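Local coordinates for protein 2-hydroxyisobutyryl-CoA synthetase (Aquincola tertiaricarbonis, PDB 6HDY) that belongs to the ANL family of AMP-binding enzymes, which pair a large N-terminal part with a smaller C-terminal domain, at residues R70-E74 with A75-P79; V94-K97 with T98-R101; E385-A388 with A389-M393; R435-A438 with S439-Q443. All coordinates share one frame; numbering follows the deposited sequence.

Contact 1 of 4, residues R70-E74 with A75-P79. With SO4 (sulfate ion), chain D.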
loop_
_atom_site.group_PDB
_atom_site.type_symbol
_atom_site.label_atom_id
_atom_site.label_comp_id
_atom_site.label_asym_id
_atom_site.label_seq_id
_atom_site.Cartn_x
_atom_site.Cartn_y
_atom_site.Cartn_z
ATOM N N ARG A 70 9.632 28.509 -20.270
ATOM C CA ARG A 70 8.607 28.908 -21.249
ATOM C C ARG A 70 7.487 29.731 -20.629
ATOM O O ARG A 70 7.099 30.755 -21.197
ATOM C CB ARG A 70 7.998 27.686 -21.947
ATOM C CG ARG A 70 8.765 27.228 -23.181
ATOM C CD ARG A 70 8.042 26.087 -23.884
ATOM N NE ARG A 70 7.877 24.913 -23.018
ATOM C CZ ARG A 70 8.747 23.910 -22.939
ATOM N NH1 ARG A 70 9.851 23.918 -23.680
ATOM N NH2 ARG A 70 8.522 22.891 -22.122
ATOM N N LYS A 71 6.962 29.277 -19.478
ATOM C CA LYS A 71 5.849 29.908 -18.768
ATOM C C LYS A 71 6.222 31.285 -18.272
ATOM O O LYS A 71 5.452 32.228 -18.460
ATOM C CB LYS A 71 5.348 29.027 -17.601
ATOM C CG LYS A 71 3.977 29.447 -17.098
ATOM C CD LYS A 71 3.592 28.794 -15.775
ATOM C CE LYS A 71 2.094 28.620 -15.619
ATOM N NZ LYS A 71 1.314 29.803 -16.103
ATOM N N TRP A 72 7.402 31.399 -17.643
ATOM C CA TRP A 72 7.903 32.660 -17.100
ATOM C C TRP A 72 8.206 33.666 -18.168
ATOM O O TRP A 72 7.842 34.831 -17.992
ATOM C CB TRP A 72 9.092 32.446 -16.168
ATOM C CG TRP A 72 8.729 31.682 -14.929
ATOM C CD1 TRP A 72 7.473 31.391 -14.473
ATOM C CD2 TRP A 72 9.641 31.074 -14.012
ATOM N NE1 TRP A 72 7.551 30.683 -13.305
ATOM C CE2 TRP A 72 8.871 30.450 -13.010
ATOM C CE3 TRP A 72 11.041 31.001 -13.935
ATOM C CZ2 TRP A 72 9.456 29.785 -11.925
ATOM C CZ3 TRP A 72 11.617 30.304 -12.885
ATOM C CH2 TRP A 72 10.831 29.720 -11.889
ATOM N N GLU A 73 8.810 33.228 -19.292
ATOM C CA GLU A 73 9.123 34.112 -20.430
ATOM C C GLU A 73 7.831 34.723 -21.009
ATOM O O GLU A 73 7.802 35.916 -21.317
ATOM C CB GLU A 73 9.897 33.355 -21.521
ATOM C CG GLU A 73 11.386 33.175 -21.248
ATOM C CD GLU A 73 12.127 32.247 -22.198
ATOM O OE1 GLU A 73 13.368 32.131 -22.069
ATOM O OE2 GLU A 73 11.469 31.631 -23.070
ATOM N N GLU A 74 6.759 33.906 -21.094
ATOM C CA GLU A 74 5.426 34.275 -21.572
ATOM C C GLU A 74 4.776 35.356 -20.676
ATOM O O GLU A 74 4.137 36.272 -21.209
ATOM C CB GLU A 74 4.537 33.008 -21.688
ATOM C CG GLU A 74 3.120 33.215 -22.220
ATOM C CD GLU A 74 2.991 33.943 -23.546
ATOM O OE1 GLU A 74 3.251 33.318 -24.600
ATOM O OE2 GLU A 74 2.626 35.142 -23.528
ATOM N N ALA A 75 4.987 35.279 -19.336
ATOM C CA ALA A 75 4.462 36.256 -18.368
ATOM C C ALA A 75 5.409 37.443 -18.099
ATOM O O ALA A 75 5.100 38.304 -17.266
ATOM C CB ALA A 75 4.100 35.566 -17.064
ATOM N N GLY A 76 6.531 37.479 -18.819
ATOM C CA GLY A 76 7.547 38.524 -18.714
ATOM C C GLY A 76 8.333 38.487 -17.419
ATOM O O GLY A 76 8.627 39.536 -16.843
ATOM N N PHE A 77 8.693 37.283 -16.961
ATOM C CA PHE A 77 9.434 37.095 -15.720
ATOM C C PHE A 77 10.772 36.355 -15.900
ATOM O O PHE A 77 10.860 35.339 -16.597
ATOM C CB PHE A 77 8.555 36.415 -14.641
ATOM C CG PHE A 77 9.297 36.114 -13.359
ATOM C CD1 PHE A 77 9.648 37.138 -12.482
ATOM C CD2 PHE A 77 9.709 34.817 -13.062
ATOM C CE1 PHE A 77 10.368 36.864 -11.315
ATOM C CE2 PHE A 77 10.432 34.543 -11.897
ATOM C CZ PHE A 77 10.768 35.570 -11.038
ATOM N N GLN A 78 11.787 36.862 -15.193
ATOM C CA GLN A 78 13.164 36.378 -15.113
ATOM C C GLN A 78 13.496 36.275 -13.594
ATOM O O GLN A 78 13.159 37.215 -12.868
ATOM C CB GLN A 78 14.065 37.429 -15.783
ATOM C CG GLN A 78 15.515 37.052 -15.868
ATOM C CD GLN A 78 16.186 37.854 -16.923
ATOM O OE1 GLN A 78 15.859 37.748 -18.104
ATOM N NE2 GLN A 78 17.146 38.662 -16.519
ATOM N N PRO A 79 14.166 35.199 -13.090
ATOM C CA PRO A 79 14.421 35.096 -11.628
ATOM C C PRO A 79 15.147 36.285 -10.953
ATOM O O PRO A 79 14.973 36.514 -9.748
ATOM C CB PRO A 79 15.213 33.794 -11.485
ATOM C CG PRO A 79 14.867 32.993 -12.716
ATOM C CD PRO A 79 14.638 33.992 -13.809
HETATM S S SO4 D . 4.845 22.663 -21.681
HETATM O O1 SO4 D . 5.933 21.842 -21.095
HETATM O O2 SO4 D . 4.311 22.032 -22.898
HETATM O O3 SO4 D . 5.392 23.996 -22.004
HETATM O O4 SO4 D . 3.719 22.840 -20.742
#
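W72 and F77 run side by side and point the same way, but their rings are turned almost at right angles: the edge of F77 meets a face of the indole in a T-shaped pair, with the planes 83° apart. CD2 of F77 does the touching, 3.8 Å from CG of W72 and offset toward the rim of the indole. The indole reaches this place because its CG stands anti to the carbonyl carbon, whereas CG of F77 is anti to its own backbone N (chi1 176°). Farther along, CZ3 of W72 approaches CG of P79 obliquely at 4.2 Å. Helix 43-64 packs on the indole through C58, A61 and W62, and V92 touches F77.

The backbone between the two rings ends the helix in a Schellman motif. F77 N donates to W72 O over 2.8 Å, coming from above the carbonyl plane, and G76 N reaches E73 O at 3.2 Å. G76 carries the positive phi (70°) with which the chain leaves the helix. On the exposed side, R70 bends at chi3 and offers the edge of its guanidinium to a sulfate ion, probably from the crystallisation liquor: NE binds O3 at 2.8 Å and NH2 binds O1 at 3.0 Å. NH2 also forms a salt bridge with D112, and S103 holds the same sulfate.

The chemistry is thus divided: the buried aromatic pair, on the residues joined by the 6-to-1 bond, packs across the helix end that the Schellman bonds close, while an arginine at the surface is able to grip an anion.

Contact 2 of 4, residues V94-K97 with T98-R101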
loop_
_atom_site.group_PDB
_atom_site.type_symbol
_atom_site.label_atom_id
_atom_site.label_comp_id
_atom_site.label_asym_id
_atom_site.label_seq_id
_atom_site.Cartn_x
_atom_site.Cartn_y
_atom_site.Cartn_z
ATOM N N VAL A 94 0.852 31.957 -11.719
ATOM C CA VAL A 94 0.493 30.730 -11.012
ATOM C C VAL A 94 0.464 29.531 -11.970
ATOM O O VAL A 94 0.119 29.667 -13.147
ATOM C CB VAL A 94 -0.829 30.810 -10.200
ATOM C CG1 VAL A 94 -0.715 31.794 -9.055
ATOM C CG2 VAL A 94 -2.037 31.123 -11.092
ATOM N N VAL A 95 0.800 28.361 -11.447
ATOM C CA VAL A 95 0.722 27.110 -12.192
ATOM C C VAL A 95 -0.664 26.533 -11.910
ATOM O O VAL A 95 -1.099 26.540 -10.768
ATOM C CB VAL A 95 1.823 26.116 -11.762
ATOM C CG1 VAL A 95 1.639 24.758 -12.461
ATOM C CG2 VAL A 95 3.215 26.698 -12.022
ATOM N N LYS A 96 -1.351 26.069 -12.947
ATOM C CA LYS A 96 -2.646 25.395 -12.846
ATOM C C LYS A 96 -2.422 23.883 -13.062
ATOM O O LYS A 96 -1.469 23.494 -13.739
ATOM C CB LYS A 96 -3.623 25.949 -13.897
ATOM C CG LYS A 96 -4.134 27.359 -13.601
ATOM C CD LYS A 96 -4.920 27.920 -14.780
ATOM C CE LYS A 96 -5.593 29.239 -14.479
ATOM N NZ LYS A 96 -6.222 29.833 -15.695
ATOM N N LYS A 97 -3.300 23.034 -12.497
ATOM C CA LYS A 97 -3.233 21.572 -12.683
ATOM C C LYS A 97 -3.374 21.201 -14.187
ATOM O O LYS A 97 -2.701 20.285 -14.665
ATOM C CB LYS A 97 -4.287 20.865 -11.824
ATOM C CG LYS A 97 -3.735 20.322 -10.502
ATOM C CD LYS A 97 -4.211 21.111 -9.295
ATOM C CE LYS A 97 -5.522 20.622 -8.749
ATOM N NZ LYS A 97 -6.401 21.762 -8.362
ATOM N N THR A 98 -4.165 21.986 -14.944
ATOM C CA THR A 98 -4.323 21.817 -16.391
ATOM C C THR A 98 -2.974 22.050 -17.118
ATOM O O THR A 98 -2.732 21.404 -18.143
ATOM C CB THR A 98 -5.410 22.758 -16.949
ATOM O OG1 THR A 98 -4.997 24.110 -16.769
ATOM C CG2 THR A 98 -6.768 22.552 -16.293
ATOM N N ASP A 99 -2.092 22.951 -16.573
ATOM C CA ASP A 99 -0.775 23.229 -17.168
ATOM C C ASP A 99 0.149 22.030 -17.012
ATOM O O ASP A 99 0.889 21.715 -17.924
ATOM C CB ASP A 99 -0.132 24.502 -16.562
ATOM C CG ASP A 99 -0.951 25.774 -16.732
ATOM O OD1 ASP A 99 -1.617 25.918 -17.787
ATOM O OD2 ASP A 99 -0.890 26.641 -15.838
ATOM N N LEU A 100 0.068 21.339 -15.866
ATOM C CA LEU A 100 0.858 20.144 -15.570
ATOM C C LEU A 100 0.494 18.986 -16.517
ATOM O O LEU A 100 1.383 18.298 -17.028
ATOM C CB LEU A 100 0.605 19.738 -14.106
ATOM C CG LEU A 100 1.549 20.272 -13.025
ATOM C CD1 LEU A 100 2.413 21.448 -13.499
ATOM C CD2 LEU A 100 0.806 20.539 -11.750
ATOM N N ARG A 101 -0.821 18.798 -16.751
ATOM C CA ARG A 101 -1.378 17.776 -17.635
ATOM C C ARG A 101 -0.835 17.975 -19.049
ATOM O O ARG A 101 -0.320 17.024 -19.647
ATOM C CB ARG A 101 -2.923 17.817 -17.620
ATOM C CG ARG A 101 -3.553 17.246 -16.356
ATOM C CD ARG A 101 -5.071 17.408 -16.333
ATOM N NE ARG A 101 -5.564 17.616 -14.968
ATOM C CZ ARG A 101 -6.478 18.522 -14.625
ATOM N NH1 ARG A 101 -7.028 19.303 -15.546
ATOM N NH2 ARG A 101 -6.855 18.645 -13.357
#
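D99 holds its CG anti to the carbonyl carbon (chi1 -59°), which swings the carboxylate back over the start of its helix, where OD2 accepts from the backbone N of K96 at 3.0 Å. The bond is fairly straight (158° at the hydrogen), although the N-H arrives from above the carboxylate plane. K71 of helix 66-74 adds a long, weak ion pair to the same oxygen.

In V95 the torsion places CG1 anti to the backbone N (chi1 175°), and that methyl meets CD1 of L100 at 3.6 Å, the two side chains crossing at about a right angle. F67 and L340 touch both side chains. At the other end of the turn R101 bends at chi3 and lays one guanidinium face over the K97 carbonyl group, with NH2 3.7 Å from CB of K97, while its backbone N bonds to K97 O at 3.2 Å. The K97 side chain lies about 5 Å from the bound ligand 8LQ.

K96 is the N-cap and D99 the third residue of helix 97-106, so the carboxylate bond is one half of a capping box; a lysine at the cap lacks the usual short polar group for the other half. The apolar pair V95 with L100 is the hydrophobic staple that commonly accompanies such a helix start.

Contact 3 of 4, residues E385-A388 with A389-M393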
loop_
_atom_site.group_PDB
_atom_site.type_symbol
_atom_site.label_atom_id
_atom_site.label_comp_id
_atom_site.label_asym_id
_atom_site.label_seq_id
_atom_site.Cartn_x
_atom_site.Cartn_y
_atom_site.Cartn_z
ATOM N N GLU A 385 -20.315 22.962 4.671
ATOM C CA GLU A 385 -21.210 23.755 5.541
ATOM C C GLU A 385 -22.440 22.921 5.937
ATOM O O GLU A 385 -22.872 22.973 7.084
ATOM C CB GLU A 385 -21.624 25.066 4.865
ATOM C CG GLU A 385 -20.471 26.034 4.610
ATOM C CD GLU A 385 -20.799 27.217 3.711
ATOM O OE1 GLU A 385 -21.479 27.015 2.682
ATOM O OE2 GLU A 385 -20.347 28.343 4.021
ATOM N N ILE A 386 -22.941 22.099 4.989
ATOM C CA ILE A 386 -24.060 21.164 5.160
ATOM C C ILE A 386 -23.634 20.016 6.080
ATOM O O ILE A 386 -24.369 19.668 7.006
ATOM C CB ILE A 386 -24.597 20.682 3.784
ATOM C CG1 ILE A 386 -25.305 21.844 3.053
ATOM C CG2 ILE A 386 -25.513 19.443 3.914
ATOM C CD1 ILE A 386 -25.303 21.745 1.565
ATOM N N ASP A 387 -22.428 19.452 5.829
ATOM C CA ASP A 387 -21.840 18.384 6.629
ATOM C C ASP A 387 -21.706 18.839 8.075
ATOM O O ASP A 387 -22.096 18.092 8.963
ATOM C CB ASP A 387 -20.462 17.986 6.062
ATOM C CG ASP A 387 -19.873 16.727 6.660
ATOM O OD1 ASP A 387 -20.636 15.763 6.878
ATOM O OD2 ASP A 387 -18.642 16.686 6.862
ATOM N N ALA A 388 -21.197 20.078 8.309
ATOM C CA ALA A 388 -21.018 20.678 9.627
ATOM C C ALA A 388 -22.341 20.843 10.384
ATOM O O ALA A 388 -22.408 20.476 11.560
ATOM C CB ALA A 388 -20.318 22.024 9.510
ATOM N N ALA A 389 -23.391 21.374 9.709
ATOM C CA ALA A 389 -24.696 21.619 10.331
ATOM C C ALA A 389 -25.370 20.315 10.740
ATOM O O ALA A 389 -25.879 20.227 11.859
ATOM C CB ALA A 389 -25.592 22.410 9.391
ATOM N N LEU A 390 -25.320 19.288 9.865
ATOM C CA LEU A 390 -25.921 17.984 10.148
ATOM C C LEU A 390 -25.238 17.213 11.281
ATOM O O LEU A 390 -25.931 16.606 12.102
ATOM C CB LEU A 390 -25.982 17.111 8.893
ATOM C CG LEU A 390 -26.957 17.509 7.793
ATOM C CD1 LEU A 390 -26.866 16.542 6.683
ATOM C CD2 LEU A 390 -28.410 17.522 8.287
ATOM N N ASN A 391 -23.881 17.249 11.327
ATOM C CA ASN A 391 -23.076 16.547 12.322
ATOM C C ASN A 391 -23.235 17.130 13.723
ATOM O O ASN A 391 -22.869 16.476 14.695
ATOM C CB ASN A 391 -21.583 16.452 11.896
ATOM C CG ASN A 391 -21.309 15.288 10.973
ATOM O OD1 ASN A 391 -21.038 14.162 11.414
ATOM N ND2 ASN A 391 -21.432 15.509 9.664
ATOM N N GLN A 392 -23.803 18.339 13.824
ATOM C CA GLN A 392 -24.044 19.014 15.101
ATOM C C GLN A 392 -25.443 18.711 15.655
ATOM O O GLN A 392 -25.876 19.333 16.632
ATOM C CB GLN A 392 -23.758 20.522 14.995
ATOM C CG GLN A 392 -22.278 20.827 15.170
ATOM C CD GLN A 392 -21.919 22.279 15.004
ATOM O OE1 GLN A 392 -22.270 22.930 14.010
ATOM N NE2 GLN A 392 -21.138 22.799 15.948
ATOM N N MET A 393 -26.117 17.709 15.053
ATOM C CA MET A 393 -27.464 17.245 15.412
ATOM C C MET A 393 -27.387 15.812 15.966
ATOM O O MET A 393 -26.846 14.922 15.294
ATOM C CB MET A 393 -28.408 17.276 14.197
ATOM C CG MET A 393 -28.517 18.619 13.512
ATOM S SD MET A 393 -29.832 18.616 12.263
ATOM C CE MET A 393 -31.326 18.571 13.378
#
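E385 to L390 are helical, with A389 N bonded to E385 O at 3.1 Å and L390 N to I386 O at 3.0 Å; Q392 N makes a weak bond to A388 O.

D387 and N391 carry the polar part. The carbonyl oxygen of D387 takes two bonds from the same residue: the expected helical one from N391 N at 3.1 Å, and a second from the side chain, ND2, at 2.8 Å. The two donors arrive from opposite faces of the carbonyl plane. The hydrogen bond from the amide is nearly linear (172°) and D387 O lies in the amide plane of N391, so this grip should restrict rotation of the amide. CG of D387 is anti to its backbone N (chi1 -170°), which brings the carboxylate beside the amide with the two planes 84° apart; R469 is a long, weak ionic partner of the same carboxylate.

One turn apart on the apolar side, CG2 of I386 and CD1 of L390 stand 4.2 Å from each other. Both side chains touch H400, and I386 also meets L415 and L390 V417, while A389 leans on V445 of helix 428-446. OE1 of E385 accepts from Y382 N, just ahead of the helix.

The doubly used carbonyl lies in the last turn of helix 383-391, an element of the alpha/beta C-terminal domain. D387 and N391 also touch V260, and N391 O accepts from R263, so this polar edge faces helix 258-268 at the junction with the N-terminal part.

Contact 4 of 4, residues R435-A438 with S439-Q443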
loop_
_atom_site.group_PDB
_atom_site.type_symbol
_atom_site.label_atom_id
_atom_site.label_comp_id
_atom_site.label_asym_id
_atom_site.label_seq_id
_atom_site.Cartn_x
_atom_site.Cartn_y
_atom_site.Cartn_z
ATOM N N ARG A 435 -36.690 14.733 10.376
ATOM C CA ARG A 435 -36.725 15.232 8.992
ATOM C C ARG A 435 -37.018 16.749 8.937
ATOM O O ARG A 435 -36.297 17.476 8.254
ATOM C CB ARG A 435 -37.760 14.457 8.152
ATOM C CG ARG A 435 -37.522 14.537 6.640
ATOM C CD ARG A 435 -38.615 13.862 5.824
ATOM N NE ARG A 435 -39.911 14.522 6.015
ATOM C CZ ARG A 435 -40.329 15.577 5.323
ATOM N NH1 ARG A 435 -39.571 16.094 4.362
ATOM N NH2 ARG A 435 -41.517 16.116 5.578
ATOM N N THR A 436 -38.025 17.217 9.702
ATOM C CA THR A 436 -38.408 18.630 9.798
ATOM C C THR A 436 -37.333 19.462 10.526
ATOM O O THR A 436 -37.012 20.567 10.081
ATOM C CB THR A 436 -39.821 18.797 10.401
ATOM O OG1 THR A 436 -39.846 18.328 11.755
ATOM C CG2 THR A 436 -40.884 18.095 9.588
ATOM N N GLU A 437 -36.772 18.932 11.626
ATOM C CA GLU A 437 -35.722 19.626 12.386
ATOM C C GLU A 437 -34.398 19.778 11.602
ATOM O O GLU A 437 -33.730 20.809 11.740
ATOM C CB GLU A 437 -35.494 18.971 13.752
ATOM C CG GLU A 437 -35.856 19.886 14.909
ATOM C CD GLU A 437 -34.785 20.897 15.278
ATOM O OE1 GLU A 437 -34.722 21.964 14.626
ATOM O OE2 GLU A 437 -34.008 20.621 16.221
ATOM N N ALA A 438 -34.032 18.757 10.786
ATOM C CA ALA A 438 -32.845 18.777 9.914
ATOM C C ALA A 438 -33.040 19.902 8.881
ATOM O O ALA A 438 -32.169 20.759 8.757
ATOM C CB ALA A 438 -32.678 17.435 9.206
ATOM N N SER A 439 -34.221 19.942 8.219
ATOM C CA SER A 439 -34.641 20.976 7.254
ATOM C C SER A 439 -34.484 22.391 7.845
ATOM O O SER A 439 -33.776 23.203 7.258
ATOM C CB SER A 439 -36.082 20.734 6.803
ATOM O OG SER A 439 -36.564 21.779 5.981
ATOM N N HIS A 440 -35.064 22.643 9.030
ATOM C CA HIS A 440 -34.990 23.924 9.736
ATOM C C HIS A 440 -33.561 24.331 10.048
ATOM O O HIS A 440 -33.181 25.444 9.703
ATOM C CB HIS A 440 -35.836 23.892 11.025
ATOM C CG HIS A 440 -35.793 25.160 11.834
ATOM N ND1 HIS A 440 -36.699 26.191 11.617
ATOM C CD2 HIS A 440 -34.980 25.503 12.866
ATOM C CE1 HIS A 440 -36.401 27.126 12.511
ATOM N NE2 HIS A 440 -35.373 26.759 13.284
ATOM N N ARG A 441 -32.779 23.449 10.710
ATOM C CA ARG A 441 -31.392 23.722 11.111
ATOM C C ARG A 441 -30.566 24.223 9.913
ATOM O O ARG A 441 -29.979 25.308 9.978
ATOM C CB ARG A 441 -30.744 22.476 11.766
ATOM C CG ARG A 441 -29.916 22.770 13.025
ATOM C CD ARG A 441 -30.565 22.207 14.289
ATOM N NE ARG A 441 -29.623 21.456 15.132
ATOM C CZ ARG A 441 -29.962 20.769 16.222
ATOM N NH1 ARG A 441 -31.226 20.728 16.627
ATOM N NH2 ARG A 441 -29.037 20.117 16.918
ATOM N N VAL A 442 -30.600 23.461 8.807
ATOM C CA VAL A 442 -29.914 23.740 7.540
ATOM C C VAL A 442 -30.364 25.092 6.965
ATOM O O VAL A 442 -29.514 25.871 6.531
ATOM C CB VAL A 442 -30.088 22.544 6.561
ATOM C CG1 VAL A 442 -29.570 22.863 5.164
ATOM C CG2 VAL A 442 -29.390 21.300 7.110
ATOM N N GLN A 443 -31.691 25.393 7.037
ATOM C CA GLN A 443 -32.273 26.662 6.585
ATOM C C GLN A 443 -31.734 27.831 7.400
ATOM O O GLN A 443 -31.356 28.838 6.819
ATOM C CB GLN A 443 -33.814 26.645 6.633
ATOM C CG GLN A 443 -34.462 25.805 5.532
ATOM C CD GLN A 443 -35.948 26.025 5.389
ATOM O OE1 GLN A 443 -36.728 25.070 5.325
ATOM N NE2 GLN A 443 -36.366 27.280 5.274
#
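An i to i+4 salt bridge joins E437 to R441, one turn apart on helix 428-446, which covers strands of the alpha/beta C-terminal domain. OE2 of E437 meets NH1 of R441 at 2.8 Å, at the edge of the guanidinium and near its plane. The carboxylate is turned 52° from that plane, and the hydrogen-bond component is weak (121° at the hydrogen), so the attraction is probably more ionic than directional. Bends at chi2 of E437, and at chi2 and chi3 of R441, fold the two chains toward each other. NH2 of R441 has a further partner, the backbone oxygen of Q392 in the segment 389-393. The other carboxylate oxygen, OE1 of E437, lies obliquely to the H440 ring, 4.0 Å from CD2.

Among the residues facing the strands, S439 bonds through OG to A450 O and packs on V452, while its CB sits 3.4 Å from T436 O; V442 rests on L413 and L415. V442 N bonds to A438 O at 3.1 Å. With V442 CG2 anti to the carbonyl carbon, that methyl comes within 3.3 Å of A438 O.

In the fold
All four contacts are local and partly buried; contact 1 lies at a helix end, contact 2 at a helix start, contacts 3 and 4 along helices. Contacts 1 and 2 share the N-terminal part, where K71 joins them by a weak hydrogen bond to V94 O and a long, weak ion pair with D99. Contact 1 sets buried W72 and F77 beside exposed R70; contact 2 pairs buried V95 and L100 with a partly exposed carboxylate. In the C-terminal domain helices 383-391 and 428-446 touch, and M393, just past the first, packs on R441. Polar N391 of contact 3 and S439 of contact 4 are buried, whereas the charges of E437 and R441 are partly exposed.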